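Local coordinates for major pilin protein fimA (Silicibacter pomeroyi, PDB 2IMH) that is of unknown function, belongs to the DUF1028 family and folds as two face-to-face antiparallel sheets flanked by helices, a layering reminiscent of the Ntn hydrolases, at residues A167-H172 with P177-I182; G19-G24 with W31-D36; Q59-G64 with E68-H73; E55-H60 with R84-M89. All coordinates share one frame; numbering follows the deposited sequence.

In the fold
The four contacts sample successive layers of one sandwich: helices, a six-stranded sheet, a four-stranded sheet, and helices again. Along the chain, contact 2 closes first, contacts 3 and 4 then start together on helix 51-62, and contact 1 comes last. Contact 1 is the edge hairpin of the larger sheet; its strand 165-172 neighbours strand 16-23 of contact 2 (centres about 9 Å apart). Contact 2 spans the two sheets. Contact 4 (centres about 12 Å apart) sets helix 51-62 on the smaller sheet, and contact 3 (centres about 7 Å from contact 4) pairs that helix with helix 67-76. The salt bridge Asp36-Arg62 ties contact 2 to the end of helix 51-62. Together they join every layer into one compact domain.

Contact 1: residues A167-H172 with P177-I182; sequences AMLVLH and PVTLRI
Leu169 and Thr179 meet at an angle on one face of this antiparallel hairpin, the CD1 methyl of Leu169 lying 3.8 Å from CB of Thr179. Leu169 turns CG away from its own backbone N (chi1 175°), and the end of the side chain thereby swings in over the neighbouring strand. On the same face, CB of Ala167 rests 3.8 Å from CG of Arg181, whose guanidinium group then runs on to a salt bridge with Asp183. Nearer the turn, the side chain of Leu171 crosses Pro177 at an angle, CD2 of Leu171 3.7 Å from CB of Pro177.

The opposite face carries Met168 (modelled as selenomethionine), Val170, Val178 and Leu180. Val170 and Val178 stand side by side there, while Met168 and Val170 pack on helix 142-155 and Leu180 on helix 189-200.

Two hydrogen-bonded pairs lock the register. Met168 N gives to Leu180 O at 2.9 Å and receives in return through its O from Leu180 N; Val170 and Val178 repeat the exchange, with Val170 N 2.8 Å from Val178 O. A water donates to Met168 O at 2.9 Å and also meets OG1 of Thr179. Met168 O is thus gripped twice, by an amide and by a water: the four backbone bonds and this water carry the polar part of the contact, the helix-covered face the apolar part.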
loop_
_atom_site.group_PDB
_atom_site.type_symbol
_atom_site.label_atom_id
_atom_site.label_comp_id
_atom_site.label_asym_id
_atom_site.label_seq_id
_atom_site.Cartn_x
_atom_site.Cartn_y
_atom_site.Cartn_z
ATOM N N ALA A 167 -7.256 2.696 -1.391
ATOM C CA ALA A 167 -6.464 2.190 -2.502
ATOM C C ALA A 167 -5.661 0.958 -2.127
ATOM O O ALA A 167 -5.402 0.694 -0.941
ATOM C CB ALA A 167 -5.525 3.259 -3.010
HETATM N N MSE A 168 -5.227 0.253 -3.168
HETATM C CA MSE A 168 -4.328 -0.881 -3.018
HETATM C C MSE A 168 -3.326 -0.840 -4.154
HETATM O O MSE A 168 -3.631 -0.349 -5.250
HETATM C CB MSE A 168 -5.094 -2.209 -3.062
HETATM C CG MSE A 168 -4.277 -3.422 -2.618
HETATM SE SE MSE A 168 -5.404 -4.966 -2.173
HETATM C CE MSE A 168 -6.338 -4.119 -0.696
ATOM N N LEU A 169 -2.129 -1.346 -3.879
ATOM C CA LEU A 169 -1.097 -1.424 -4.890
ATOM C C LEU A 169 -0.372 -2.736 -4.650
ATOM O O LEU A 169 0.144 -2.953 -3.543
ATOM C CB LEU A 169 -0.126 -0.247 -4.753
ATOM C CG LEU A 169 1.080 -0.289 -5.698
ATOM C CD1 LEU A 169 0.575 -0.135 -7.138
ATOM C CD2 LEU A 169 2.138 0.777 -5.365
ATOM N N VAL A 170 -0.324 -3.595 -5.666
ATOM C CA VAL A 170 0.377 -4.878 -5.535
ATOM C C VAL A 170 1.230 -5.133 -6.764
ATOM O O VAL A 170 0.768 -4.970 -7.899
ATOM C CB VAL A 170 -0.591 -6.063 -5.297
ATOM C CG1 VAL A 170 0.185 -7.421 -5.279
ATOM C CG2 VAL A 170 -1.381 -5.859 -3.983
ATOM N N LEU A 171 2.473 -5.544 -6.519
ATOM C CA LEU A 171 3.470 -5.737 -7.579
ATOM C C LEU A 171 4.071 -7.128 -7.505
ATOM O O LEU A 171 4.327 -7.643 -6.428
ATOM C CB LEU A 171 4.606 -4.716 -7.436
ATOM C CG LEU A 171 4.226 -3.231 -7.300
ATOM C CD1 LEU A 171 5.490 -2.391 -7.137
ATOM C CD2 LEU A 171 3.418 -2.785 -8.524
ATOM N N HIS A 172 4.327 -7.717 -8.666
ATOM C CA HIS A 172 4.970 -9.022 -8.752
ATOM C C HIS A 172 5.601 -9.109 -10.139
ATOM O O HIS A 172 5.009 -8.629 -11.100
ATOM C CB HIS A 172 3.937 -10.120 -8.619
ATOM C CG HIS A 172 4.533 -11.491 -8.626
ATOM N ND1 HIS A 172 4.804 -12.177 -9.791
ATOM C CD2 HIS A 172 4.965 -12.280 -7.612
ATOM C CE1 HIS A 172 5.358 -13.342 -9.494
ATOM N NE2 HIS A 172 5.457 -13.433 -8.177
ATOM N N PRO A 177 1.309 -4.311 -12.812
ATOM C CA PRO A 177 0.950 -3.757 -11.500
ATOM C C PRO A 177 -0.552 -3.811 -11.271
ATOM O O PRO A 177 -1.330 -3.594 -12.198
ATOM C CB PRO A 177 1.409 -2.297 -11.605
ATOM C CG PRO A 177 2.533 -2.336 -12.589
ATOM C CD PRO A 177 2.024 -3.325 -13.642
ATOM N N VAL A 178 -0.960 -4.139 -10.053
ATOM C CA VAL A 178 -2.371 -4.079 -9.706
ATOM C C VAL A 178 -2.484 -2.814 -8.884
ATOM O O VAL A 178 -2.033 -2.764 -7.735
ATOM C CB VAL A 178 -2.840 -5.321 -8.924
ATOM C CG1 VAL A 178 -4.228 -5.112 -8.388
ATOM C CG2 VAL A 178 -2.797 -6.573 -9.831
ATOM N N THR A 179 -2.989 -1.766 -9.523
ATOM C CA THR A 179 -3.152 -0.475 -8.869
ATOM C C THR A 179 -4.653 -0.157 -8.913
ATOM O O THR A 179 -5.226 0.007 -9.989
ATOM C CB THR A 179 -2.313 0.651 -9.535
ATOM O OG1 THR A 179 -2.836 1.911 -9.113
ATOM C CG2 THR A 179 -2.401 0.603 -11.076
ATOM N N LEU A 180 -5.271 -0.109 -7.732
ATOM C CA LEU A 180 -6.725 0.024 -7.615
ATOM C C LEU A 180 -7.016 1.198 -6.710
ATOM O O LEU A 180 -6.624 1.193 -5.526
ATOM C CB LEU A 180 -7.344 -1.247 -7.022
ATOM C CG LEU A 180 -6.999 -2.532 -7.789
ATOM C CD1 LEU A 180 -7.541 -3.773 -7.078
ATOM C CD2 LEU A 180 -7.437 -2.461 -9.248
ATOM N N ARG A 181 -7.696 2.197 -7.266
ATOM C CA ARG A 181 -7.958 3.432 -6.533
ATOM C C ARG A 181 -9.420 3.809 -6.526
ATOM O O ARG A 181 -10.074 3.829 -7.575
ATOM C CB ARG A 181 -7.109 4.576 -7.091
ATOM C CG ARG A 181 -5.662 4.495 -6.587
ATOM C CD ARG A 181 -4.755 5.482 -7.248
ATOM N NE ARG A 181 -5.260 6.853 -7.226
ATOM C CZ ARG A 181 -4.573 7.873 -7.737
ATOM N NH1 ARG A 181 -3.368 7.651 -8.258
ATOM N NH2 ARG A 181 -5.074 9.097 -7.723
ATOM N N ILE A 182 -9.928 4.056 -5.323
ATOM C CA ILE A 182 -11.186 4.770 -5.126
ATOM C C ILE A 182 -10.797 6.132 -4.575
ATOM O O ILE A 182 -10.449 6.256 -3.399
ATOM C CB ILE A 182 -12.111 4.030 -4.117
ATOM C CG1 ILE A 182 -12.340 2.557 -4.532
ATOM C CG2 ILE A 182 -13.440 4.777 -3.951
ATOM C CD1 ILE A 182 -13.023 2.367 -5.884
HETATM O O HOH W 1 -2.880 2.204 -6.453
#

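Contact 2: residues G19-G24 with W31-D36; sequences GAAATG and WVLRGD
Leu33 holds CG alongside its backbone N and opposite its carbonyl carbon (chi1 -68°), and a nearly straight second torsion (chi2 172°) then places CD1 against Ala20 and Ala21. This is the interior of a two-sheet sandwich: strand 16-23 belongs to the six-stranded sheet and strand 33-36 to the edge of the four-stranded one, with their short segments 7.8 Å apart at closest approach and running in nearly opposite directions. No hydrogen bond joins them, so the meeting is one of methyl groups against backbone and against the Ala21 methyl.

CD1 of Leu33 lies 3.9 Å from CA of Ala20 and 4.2 Å from CB of Ala21. Its sister branch CD2 lies against the Gly19-Ala20 peptide, 4.0 Å from Ala20 N. The small residues of strand 16-23 make this possible; Gly19 presents bare backbone to the leucine, and a beta carbon there would crowd CD2. Val32 adds a looser touch, CG1 standing 4.4 Å from CB of Ala21, and also reaches Ala43 in strand 40-45.

An alanine in place of Leu33 would remove both branches and would probably open a gap between the sheets, leaving Gly19 and Ala20 without the leucine methyls that face them, and Ala21 with the looser touch of Val32.

Two residues earlier, Trp31 offers its carbonyl to Arg34, whose side chain folds back and also touches Thr51, Glu55 and Leu58 of helix 51-62. NH1 and NH2 of Arg34 both give to Trp31 O, at 2.9 Å and 3.1 Å, end-on from the same face of the carbonyl plane.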
loop_
_atom_site.group_PDB
_atom_site.type_symbol
_atom_site.label_atom_id
_atom_site.label_comp_id
_atom_site.label_asym_id
_atom_site.label_seq_id
_atom_site.Cartn_x
_atom_site.Cartn_y
_atom_site.Cartn_z
ATOM N N GLY A 19 0.617 -2.844 -0.744
ATOM C CA GLY A 19 0.171 -1.957 0.326
ATOM C C GLY A 19 -1.279 -1.583 0.096
ATOM O O GLY A 19 -1.819 -1.783 -1.007
ATOM N N ALA A 20 -1.898 -1.040 1.133
ATOM C CA ALA A 20 -3.273 -0.574 1.037
ATOM C C ALA A 20 -3.460 0.563 2.006
ATOM O O ALA A 20 -2.769 0.628 3.023
ATOM C CB ALA A 20 -4.226 -1.685 1.330
ATOM N N ALA A 21 -4.393 1.463 1.707
ATOM C CA ALA A 21 -4.556 2.644 2.567
ATOM C C ALA A 21 -5.956 3.191 2.444
ATOM O O ALA A 21 -6.657 2.934 1.459
ATOM C CB ALA A 21 -3.556 3.726 2.165
ATOM N N ALA A 22 -6.356 3.970 3.436
ATOM C CA ALA A 22 -7.633 4.667 3.379
ATOM C C ALA A 22 -7.493 5.938 4.198
ATOM O O ALA A 22 -6.718 5.969 5.161
ATOM C CB ALA A 22 -8.765 3.781 3.904
ATOM N N THR A 23 -8.177 7.001 3.764
ATOM C CA THR A 23 -8.215 8.245 4.527
ATOM C C THR A 23 -9.594 8.860 4.542
ATOM O O THR A 23 -10.474 8.489 3.756
ATOM C CB THR A 23 -7.314 9.358 3.939
ATOM O OG1 THR A 23 -7.831 9.778 2.669
ATOM C CG2 THR A 23 -5.840 8.931 3.825
ATOM N N GLY A 24 -9.773 9.836 5.433
ATOM C CA GLY A 24 -10.977 10.650 5.385
ATOM C C GLY A 24 -10.874 11.821 4.411
ATOM O O GLY A 24 -11.576 12.828 4.583
ATOM N N TRP A 31 -1.582 9.931 -3.148
ATOM C CA TRP A 31 -0.728 10.596 -2.166
ATOM C C TRP A 31 0.264 9.632 -1.553
ATOM O O TRP A 31 1.458 9.943 -1.418
ATOM C CB TRP A 31 -1.562 11.242 -1.055
ATOM C CG TRP A 31 -2.232 12.533 -1.490
ATOM C CD1 TRP A 31 -3.568 12.738 -1.703
ATOM C CD2 TRP A 31 -1.587 13.784 -1.749
ATOM N NE1 TRP A 31 -3.794 14.056 -2.090
ATOM C CE2 TRP A 31 -2.592 14.709 -2.129
ATOM C CE3 TRP A 31 -0.252 14.221 -1.685
ATOM C CZ2 TRP A 31 -2.305 16.053 -2.460
ATOM C CZ3 TRP A 31 0.038 15.557 -2.027
ATOM C CH2 TRP A 31 -0.985 16.453 -2.407
ATOM N N VAL A 32 -0.232 8.455 -1.177
ATOM C CA VAL A 32 0.432 7.662 -0.142
ATOM C C VAL A 32 1.264 6.490 -0.647
ATOM O O VAL A 32 2.393 6.280 -0.175
ATOM C CB VAL A 32 -0.585 7.138 0.884
ATOM C CG1 VAL A 32 0.092 6.195 1.855
ATOM C CG2 VAL A 32 -1.214 8.308 1.639
ATOM N N LEU A 33 0.724 5.739 -1.607
ATOM C CA LEU A 33 1.290 4.418 -1.874
ATOM C C LEU A 33 2.197 4.418 -3.080
ATOM O O LEU A 33 1.780 4.829 -4.153
ATOM C CB LEU A 33 0.178 3.385 -2.071
ATOM C CG LEU A 33 -0.686 3.006 -0.862
ATOM C CD1 LEU A 33 -1.851 2.113 -1.342
ATOM C CD2 LEU A 33 0.128 2.307 0.253
ATOM N N ARG A 34 3.431 3.940 -2.880
ATOM C CA ARG A 34 4.408 3.747 -3.963
ATOM C C ARG A 34 5.170 2.441 -3.772
ATOM O O ARG A 34 5.273 1.935 -2.657
ATOM C CB ARG A 34 5.400 4.909 -4.027
ATOM C CG ARG A 34 4.793 6.217 -4.462
ATOM C CD ARG A 34 5.692 7.391 -4.130
ATOM N NE ARG A 34 4.917 8.607 -4.341
ATOM C CZ ARG A 34 4.074 9.127 -3.451
ATOM N NH1 ARG A 34 3.946 8.588 -2.229
ATOM N NH2 ARG A 34 3.392 10.229 -3.781
ATOM N N GLY A 35 5.739 1.925 -4.859
ATOM C CA GLY A 35 6.462 0.673 -4.788
ATOM C C GLY A 35 7.248 0.377 -6.041
ATOM O O GLY A 35 6.984 0.943 -7.102
ATOM N N ASP A 36 8.249 -0.482 -5.895
ATOM C CA ASP A 36 9.063 -0.898 -7.037
ATOM C C ASP A 36 9.691 -2.238 -6.698
ATOM O O ASP A 36 10.260 -2.420 -5.609
ATOM C CB ASP A 36 10.148 0.147 -7.335
ATOM C CG ASP A 36 10.786 -0.035 -8.706
ATOM O OD1 ASP A 36 11.017 -1.189 -9.134
ATOM O OD2 ASP A 36 11.070 1.004 -9.358
#

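Contact 3: residues Q59-G64 with E68-H73; sequences QHLRDG and EDAVNH
Two histidine rings, His60 and His73, meet obliquely, ND1 of His60 3.6 Å from ND1 of His73, yet no hydrogen bond joins them. The planes are inclined at 49° and the centroids lie 5.3 Å apart, so the pair is neither a stack nor an edge-to-face meeting. His73 was modelled in two conformers; in this one its CB sits over one face of the His60 ring, 4.2 Å from the ring centroid, as a CH-pi contact offset toward the rim.

Deeper in, CB of His60 touches CB of Ala70 at 3.7 Å, and CD2 of Leu61 reaches the same methyl from 4.2 Å. His60 keeps CG beside its backbone N (chi1 -71°), which brings the imidazole beside His73.

Helices 51-62 and 67-76 follow each other in the chain, joined by a short turn. Helix 51-62 ends in a Schellman motif with Gly64 at C-prime: Gly64 N bonds to Leu61 O at 3.1 Å, and Ser65 N returns to His60 O. An alanine at His60 would keep the touch on Ala70 but lose the imidazole, and His73 would probably be left without a ring beneath its CB and freer to turn.

Arg62 NH2 gives to Gln59 OE1 while its NH1 makes a salt bridge with Asp36, and Gln59 NE2 gives in turn to Asp63 OD2 at 3.0 Å, from above the carboxylate plane.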
loop_
_atom_site.group_PDB
_atom_site.type_symbol
_atom_site.label_atom_id
_atom_site.label_comp_id
_atom_site.label_asym_id
_atom_site.label_seq_id
_atom_site.Cartn_x
_atom_site.Cartn_y
_atom_site.Cartn_z
ATOM N N GLN A 59 14.484 4.896 -3.413
ATOM C CA GLN A 59 15.844 4.993 -3.943
ATOM C C GLN A 59 16.891 4.583 -2.910
ATOM O O GLN A 59 17.846 3.879 -3.241
ATOM C CB GLN A 59 16.120 6.399 -4.474
ATOM C CG GLN A 59 17.445 6.480 -5.240
ATOM C CD GLN A 59 17.510 5.527 -6.423
ATOM O OE1 GLN A 59 16.566 5.425 -7.221
ATOM N NE2 GLN A 59 18.635 4.837 -6.559
ATOM N N HIS A 60 16.712 4.993 -1.652
ATOM C CA HIS A 60 17.669 4.582 -0.625
ATOM C C HIS A 60 17.683 3.068 -0.432
ATOM O O HIS A 60 18.737 2.489 -0.203
ATOM C CB HIS A 60 17.429 5.300 0.696
ATOM C CG HIS A 60 17.787 6.752 0.652
ATOM N ND1 HIS A 60 19.067 7.208 0.887
ATOM C CD2 HIS A 60 17.045 7.846 0.366
ATOM C CE1 HIS A 60 19.090 8.526 0.770
ATOM N NE2 HIS A 60 17.875 8.939 0.458
ATOM N N LEU A 61 16.513 2.447 -0.485
ATOM C CA LEU A 61 16.416 0.980 -0.447
ATOM C C LEU A 61 17.121 0.317 -1.640
ATOM O O LEU A 61 17.823 -0.688 -1.463
ATOM C CB LEU A 61 14.955 0.548 -0.417
ATOM C CG LEU A 61 14.181 0.806 0.880
ATOM C CD1 LEU A 61 12.683 0.420 0.711
ATOM C CD2 LEU A 61 14.800 0.118 2.101
ATOM N N ARG A 62 16.909 0.857 -2.844
ATOM C CA ARG A 62 17.545 0.298 -4.044
ATOM C C ARG A 62 19.047 0.323 -3.866
ATOM O O ARG A 62 19.731 -0.574 -4.314
ATOM C CB ARG A 62 17.255 1.122 -5.294
ATOM C CG ARG A 62 15.844 1.098 -5.769
ATOM C CD ARG A 62 15.690 1.821 -7.096
ATOM N NE ARG A 62 14.260 1.898 -7.381
ATOM C CZ ARG A 62 13.497 2.964 -7.179
ATOM N NH1 ARG A 62 12.198 2.891 -7.451
ATOM N NH2 ARG A 62 14.019 4.101 -6.731
ATOM N N ASP A 63 19.537 1.384 -3.235
ATOM C CA ASP A 63 20.966 1.607 -3.080
ATOM C C ASP A 63 21.561 0.932 -1.837
ATOM O O ASP A 63 22.713 1.177 -1.483
ATOM C CB ASP A 63 21.261 3.108 -3.107
ATOM C CG ASP A 63 21.047 3.724 -4.494
ATOM O OD1 ASP A 63 21.140 2.997 -5.521
ATOM O OD2 ASP A 63 20.801 4.943 -4.559
ATOM N N GLY A 64 20.794 0.049 -1.199
ATOM C CA GLY A 64 21.336 -0.814 -0.146
ATOM C C GLY A 64 21.253 -0.322 1.286
ATOM O O GLY A 64 22.017 -0.781 2.143
ATOM N N GLU A 68 15.292 1.278 8.237
ATOM C CA GLU A 68 15.418 2.286 9.300
ATOM C C GLU A 68 16.307 3.456 8.864
ATOM O O GLU A 68 15.964 4.628 9.073
ATOM C CB GLU A 68 15.956 1.646 10.579
ATOM C CG GLU A 68 16.229 2.630 11.690
ATOM C CD GLU A 68 16.887 1.968 12.880
ATOM O OE1 GLU A 68 16.465 0.843 13.260
ATOM O OE2 GLU A 68 17.840 2.568 13.417
ATOM N N ASP A 69 17.450 3.133 8.264
ATOM C CA ASP A 69 18.365 4.154 7.746
ATOM C C ASP A 69 17.814 4.936 6.558
ATOM O O ASP A 69 17.987 6.153 6.477
ATOM C CB ASP A 69 19.702 3.517 7.389
ATOM C CG ASP A 69 20.408 2.960 8.606
ATOM O OD1 ASP A 69 20.258 3.544 9.715
ATOM O OD2 ASP A 69 21.099 1.943 8.462
ATOM N N ALA A 70 17.154 4.243 5.638
ATOM C CA ALA A 70 16.484 4.894 4.513
ATOM C C ALA A 70 15.466 5.941 5.012
ATOM O O ALA A 70 15.456 7.087 4.557
ATOM C CB ALA A 70 15.795 3.841 3.656
ATOM N N VAL A 71 14.616 5.546 5.952
ATOM C CA VAL A 71 13.616 6.457 6.496
ATOM C C VAL A 71 14.313 7.614 7.226
ATOM O O VAL A 71 13.953 8.778 7.042
ATOM C CB VAL A 71 12.614 5.718 7.414
ATOM C CG1 VAL A 71 11.713 6.702 8.125
ATOM C CG2 VAL A 71 11.776 4.727 6.579
ATOM N N ASN A 72 15.322 7.292 8.034
ATOM C CA ASN A 72 16.024 8.343 8.774
ATOM C C ASN A 72 16.746 9.333 7.851
ATOM O O ASN A 72 16.695 10.539 8.104
ATOM C CB ASN A 72 16.944 7.744 9.852
ATOM C CG ASN A 72 16.168 7.097 11.005
ATOM O OD1 ASN A 72 14.948 7.243 11.122
ATOM N ND2 ASN A 72 16.881 6.366 11.864
ATOM N N HIS A 73 17.385 8.844 6.783
ATOM C CA HIS A 73 18.078 9.691 5.791
ATOM C C HIS A 73 17.129 10.686 5.139
ATOM O O HIS A 73 17.456 11.860 4.932
ATOM C CB HIS A 73 18.672 8.849 4.651
ATOM C CG HIS A 73 19.760 7.906 5.065
ATOM N ND1 HIS A 73 20.037 6.748 4.368
ATOM C CD2 HIS A 73 20.640 7.947 6.093
ATOM C CE1 HIS A 73 21.043 6.119 4.948
ATOM N NE2 HIS A 73 21.427 6.824 5.996
#

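Contact 4: residues E55-H60 with R84-M89; sequences EEVLQH and RQLAAM
Val57 drops its CG2 methyl between Leu86 and Ala88, 3.8 Å from CB of Ala88 and 4.0 Å from CD2 of Leu86. Its other branch, CG1, leans on the same alanine, 4.1 Å from CB. Leu86 comes the other way, so that this leucine and the valine meet tip to tip, CD2 of Leu86 also standing 4.0 Å from CB of Val57.

The torsions explain the fit. With chi1 at 79°, CG2 of Val57 lies opposite its backbone N while CG1 is held between N and the carbonyl carbon, turning both methyls to the strand. Leu86 throws CG away from its own N (chi1 -178°), and the side chain stretches up to the helix.

Around this trio, Ser42 of strand 40-45 touches Val57 and Ser44 touches Leu86, while Ala70 and Val71 of helix 67-76 close in on Val57 and Ala88. Strand 85-90 is itself fixed by backbone hydrogen bonds on both flanks, Leu86 to Phe98 and Ala88 to Ala96 on one, Ala87 to Ala43 on the other. Ala87 points to the reverse face, where it meets Ile116 and Ser118 of the other sheet.

The contact thus seats helix 51-62 on the outer face of the four-stranded sheet, a helix layer packed on a sheet, as in the outer layers of an alpha/beta/beta/alpha sandwich. No polar bond crosses between these two segments; here helix and strand are held by buried van der Waals contact between aliphatic groups, which depends on shape rather than on charge.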
loop_
_atom_site.group_PDB
_atom_site.type_symbol
_atom_site.label_atom_id
_atom_site.label_comp_id
_atom_site.label_asym_id
_atom_site.label_seq_id
_atom_site.Cartn_x
_atom_site.Cartn_y
_atom_site.Cartn_z
ATOM N N GLU A 55 9.042 8.703 -2.840
ATOM C CA GLU A 55 9.912 8.295 -3.942
ATOM C C GLU A 55 11.353 8.101 -3.464
ATOM O O GLU A 55 11.999 7.104 -3.774
ATOM C CB GLU A 55 9.880 9.357 -5.054
ATOM C CG GLU A 55 8.509 9.544 -5.703
ATOM C CD GLU A 55 8.487 10.619 -6.802
ATOM O OE1 GLU A 55 9.461 11.399 -6.918
ATOM O OE2 GLU A 55 7.480 10.674 -7.552
ATOM N N GLU A 56 11.873 9.081 -2.725
ATOM C CA GLU A 56 13.265 9.042 -2.305
ATOM C C GLU A 56 13.596 7.865 -1.399
ATOM O O GLU A 56 14.671 7.259 -1.529
ATOM C CB GLU A 56 13.657 10.377 -1.661
ATOM C CG GLU A 56 13.659 11.465 -2.714
ATOM C CD GLU A 56 14.034 12.838 -2.177
ATOM O OE1 GLU A 56 14.567 12.914 -1.048
ATOM O OE2 GLU A 56 13.803 13.831 -2.910
ATOM N N VAL A 57 12.694 7.518 -0.489
ATOM C CA VAL A 57 12.969 6.372 0.404
ATOM C C VAL A 57 13.165 5.073 -0.378
ATOM O O VAL A 57 13.992 4.241 0.010
ATOM C CB VAL A 57 11.904 6.240 1.527
ATOM C CG1 VAL A 57 10.631 5.584 1.029
ATOM C CG2 VAL A 57 12.458 5.507 2.734
ATOM N N LEU A 58 12.429 4.914 -1.481
ATOM C CA LEU A 58 12.611 3.736 -2.351
ATOM C C LEU A 58 14.014 3.729 -2.991
ATOM O O LEU A 58 14.670 2.685 -3.083
ATOM C CB LEU A 58 11.532 3.690 -3.429
ATOM C CG LEU A 58 10.109 3.432 -2.912
ATOM C CD1 LEU A 58 9.109 3.474 -4.063
ATOM C CD2 LEU A 58 9.979 2.097 -2.165
ATOM N N GLN A 59 14.484 4.896 -3.413
ATOM C CA GLN A 59 15.844 4.993 -3.943
ATOM C C GLN A 59 16.891 4.583 -2.910
ATOM O O GLN A 59 17.846 3.879 -3.241
ATOM C CB GLN A 59 16.120 6.399 -4.474
ATOM C CG GLN A 59 17.445 6.480 -5.240
ATOM C CD GLN A 59 17.510 5.527 -6.423
ATOM O OE1 GLN A 59 16.566 5.425 -7.221
ATOM N NE2 GLN A 59 18.635 4.837 -6.559
ATOM N N HIS A 60 16.712 4.993 -1.652
ATOM C CA HIS A 60 17.669 4.582 -0.625
ATOM C C HIS A 60 17.683 3.068 -0.432
ATOM O O HIS A 60 18.737 2.489 -0.203
ATOM C CB HIS A 60 17.429 5.300 0.696
ATOM C CG HIS A 60 17.787 6.752 0.652
ATOM N ND1 HIS A 60 19.067 7.208 0.887
ATOM C CD2 HIS A 60 17.045 7.846 0.366
ATOM C CE1 HIS A 60 19.090 8.526 0.770
ATOM N NE2 HIS A 60 17.875 8.939 0.458
ATOM N N ARG A 84 4.848 15.266 9.048
ATOM C CA ARG A 84 4.591 14.145 8.130
ATOM C C ARG A 84 5.024 12.809 8.710
ATOM O O ARG A 84 5.570 12.750 9.821
ATOM C CB ARG A 84 5.161 14.398 6.720
ATOM C CG ARG A 84 6.153 15.574 6.605
ATOM C CD ARG A 84 6.690 15.735 5.189
ATOM N NE ARG A 84 7.558 16.914 5.076
ATOM C CZ ARG A 84 7.109 18.168 4.999
ATOM N NH1 ARG A 84 5.798 18.422 5.001
ATOM N NH2 ARG A 84 7.971 19.166 4.913
ATOM N N GLN A 85 4.754 11.740 7.963
ATOM C CA GLN A 85 4.861 10.392 8.479
ATOM C C GLN A 85 5.263 9.499 7.298
ATOM O O GLN A 85 4.761 9.687 6.194
ATOM C CB GLN A 85 3.509 9.947 9.038
ATOM C CG GLN A 85 3.495 8.534 9.596
ATOM C CD GLN A 85 2.184 8.184 10.277
ATOM O OE1 GLN A 85 1.102 8.428 9.745
ATOM N NE2 GLN A 85 2.282 7.583 11.464
ATOM N N LEU A 86 6.179 8.570 7.537
ATOM C CA LEU A 86 6.744 7.757 6.463
ATOM C C LEU A 86 6.979 6.328 6.921
ATOM O O LEU A 86 7.464 6.088 8.029
ATOM C CB LEU A 86 8.086 8.360 6.001
ATOM C CG LEU A 86 8.785 7.646 4.826
ATOM C CD1 LEU A 86 7.917 7.731 3.565
ATOM C CD2 LEU A 86 10.180 8.228 4.566
ATOM N N ALA A 87 6.627 5.377 6.065
ATOM C CA ALA A 87 6.881 3.979 6.364
ATOM C C ALA A 87 7.468 3.364 5.110
ATOM O O ALA A 87 7.115 3.750 3.984
ATOM C CB ALA A 87 5.602 3.269 6.735
ATOM N N ALA A 88 8.388 2.434 5.287
ATOM C CA ALA A 88 9.042 1.822 4.133
ATOM C C ALA A 88 9.365 0.392 4.458
ATOM O O ALA A 88 9.712 0.077 5.598
ATOM C CB ALA A 88 10.330 2.559 3.778
HETATM N N MSE A 89 9.304 -0.469 3.447
HETATM C CA MSE A 89 9.559 -1.882 3.659
HETATM C C MSE A 89 10.413 -2.389 2.509
HETATM O O MSE A 89 10.172 -2.016 1.369
HETATM C CB MSE A 89 8.225 -2.660 3.694
HETATM C CG MSE A 89 8.396 -4.147 3.915
HETATM SE SE MSE A 89 6.860 -5.155 3.227
HETATM C CE MSE A 89 7.192 -4.929 1.314
#